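Side-chain contact in saframycin Mx1 synthetase B (Legionella pneumophila subsp. pneumophila, PDB 3KXW), which belongs to the ANL superfamily of AMP-binding enzymes, is also named a fatty acid AMP ligase, and holds bound 5'-O-[(S)-(dodecanoyloxy)(hydroxy)phosphoryl]adenosine: residues 417-420 against 421-424. Numbering follows the deposited sequence.
Sequences PEET and RHAF
Within the short helix 417-424, Thr420 and Phe424 meet one turn apart. Phe424 N donates to Thr420 O at 2.9 Å, with an N-H...O angle of 159°. The same carbonyl oxygen lies at the edge of the phenyl ring, in its plane, 3.6 Å from Phe424 CD2. The Thr420 methyl, set anti to its own N (chi1 -69°, measured to OG1), brings CG2 to 4.1 Å from Phe424 CD2; the two side chains cross rather than run alongside. That torsion leaves OG1 beside the backbone N, where it hydrogen-bonds with Tyr413 N and Gln416 O and ties the helix start to the preceding loop. Earlier in the helix, Arg421 N bonds to Pro417 O and His422 N to Glu418 O, each at 3.0 Å. Ala423 N is shared weakly between Glu419 O (3.2 Å) and Thr420 O. Glu419 and His422 point the same way, carboxylate and imidazole planes 26° apart, with OE2 4.2 Å from His422 CB; Glu419 OE1 instead forms a salt bridge with Lys183. Phe424 packs edge-to-face with Tyr413 and touches Val409 and Glu331, while backbone bonding between Ala423 and Arg439 joins this surface helix to strand 438-440.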
loop_
_atom_site.group_PDB
_atom_site.type_symbol
_atom_site.label_atom_id
_atom_site.label_comp_id
_atom_site.label_asym_id
_atom_site.label_seq_id
_atom_site.Cartn_x
_atom_site.Cartn_y
_atom_site.Cartn_z
ATOM N N PRO A 417 -12.634 -4.750 -20.104
ATOM C CA PRO A 417 -14.093 -4.859 -19.966
ATOM C C PRO A 417 -14.500 -6.176 -19.335
ATOM O O PRO A 417 -15.396 -6.188 -18.491
ATOM C CB PRO A 417 -14.621 -4.773 -21.410
ATOM C CG PRO A 417 -13.421 -4.545 -22.299
ATOM C CD PRO A 417 -12.169 -4.726 -21.504
ATOM N N GLU A 418 -13.840 -7.267 -19.706
ATOM C CA GLU A 418 -14.205 -8.571 -19.145
ATOM C C GLU A 418 -13.832 -8.669 -17.672
ATOM O O GLU A 418 -14.598 -9.177 -16.878
ATOM C CB GLU A 418 -13.503 -9.709 -19.903
ATOM C CG GLU A 418 -13.835 -9.778 -21.391
ATOM C CD GLU A 418 -12.860 -8.995 -22.286
ATOM O OE1 GLU A 418 -12.083 -8.152 -21.788
ATOM O OE2 GLU A 418 -12.866 -9.253 -23.511
ATOM N N GLU A 419 -12.625 -8.225 -17.323
ATOM C CA GLU A 419 -12.205 -8.237 -15.925
ATOM C C GLU A 419 -13.118 -7.321 -15.106
ATOM O O GLU A 419 -13.406 -7.616 -13.939
ATOM C CB GLU A 419 -10.742 -7.812 -15.797
ATOM C CG GLU A 419 -9.771 -8.944 -16.029
ATOM C CD GLU A 419 -9.959 -10.046 -15.008
ATOM O OE1 GLU A 419 -9.496 -9.891 -13.863
ATOM O OE2 GLU A 419 -10.590 -11.062 -15.351
ATOM N N THR A 420 -13.586 -6.229 -15.717
ATOM C CA THR A 420 -14.482 -5.275 -15.041
ATOM C C THR A 420 -15.832 -5.916 -14.720
ATOM O O THR A 420 -16.360 -5.761 -13.620
ATOM C CB THR A 420 -14.686 -3.965 -15.870
ATOM O OG1 THR A 420 -13.468 -3.210 -15.887
ATOM C CG2 THR A 420 -15.816 -3.093 -15.301
ATOM N N ARG A 421 -16.384 -6.659 -15.677
ATOM C CA ARG A 421 -17.615 -7.387 -15.420
ATOM C C ARG A 421 -17.428 -8.477 -14.349
ATOM O O ARG A 421 -18.318 -8.710 -13.539
ATOM C CB ARG A 421 -18.144 -8.037 -16.696
ATOM C CG ARG A 421 -19.038 -9.205 -16.346
ATOM C CD ARG A 421 -19.990 -9.534 -17.438
ATOM N NE ARG A 421 -21.192 -8.710 -17.389
ATOM C CZ ARG A 421 -22.372 -9.122 -17.840
ATOM N NH1 ARG A 421 -23.433 -8.324 -17.779
ATOM N NH2 ARG A 421 -22.481 -10.344 -18.355
ATOM N N HIS A 422 -16.271 -9.128 -14.374
ATOM C CA HIS A 422 -15.863 -10.164 -13.405
ATOM C C HIS A 422 -15.855 -9.658 -11.955
ATOM O O HIS A 422 -16.136 -10.420 -11.031
ATOM C CB HIS A 422 -14.473 -10.694 -13.796
ATOM C CG HIS A 422 -13.993 -11.860 -12.979
ATOM N ND1 HIS A 422 -14.323 -13.169 -13.273
ATOM C CD2 HIS A 422 -13.182 -11.913 -11.893
ATOM C CE1 HIS A 422 -13.765 -13.973 -12.384
ATOM N NE2 HIS A 422 -13.063 -13.238 -11.537
ATOM N N ALA A 423 -15.569 -8.376 -11.753
ATOM C CA ALA A 423 -15.383 -7.862 -10.396
ATOM C C ALA A 423 -16.438 -6.865 -9.921
ATOM O O ALA A 423 -16.754 -6.807 -8.727
ATOM C CB ALA A 423 -13.970 -7.235 -10.261
ATOM N N PHE A 424 -16.947 -6.045 -10.832
ATOM C CA PHE A 424 -17.825 -4.950 -10.463
ATOM C C PHE A 424 -19.318 -5.205 -10.754
ATOM O O PHE A 424 -20.145 -4.286 -10.633
ATOM C CB PHE A 424 -17.396 -3.659 -11.169
ATOM C CG PHE A 424 -16.073 -3.107 -10.696
ATOM C CD1 PHE A 424 -16.023 -2.189 -9.656
ATOM C CD2 PHE A 424 -14.880 -3.502 -11.298
ATOM C CE1 PHE A 424 -14.807 -1.668 -9.218
ATOM C CE2 PHE A 424 -13.654 -2.985 -10.877
ATOM C CZ PHE A 424 -13.619 -2.065 -9.825
#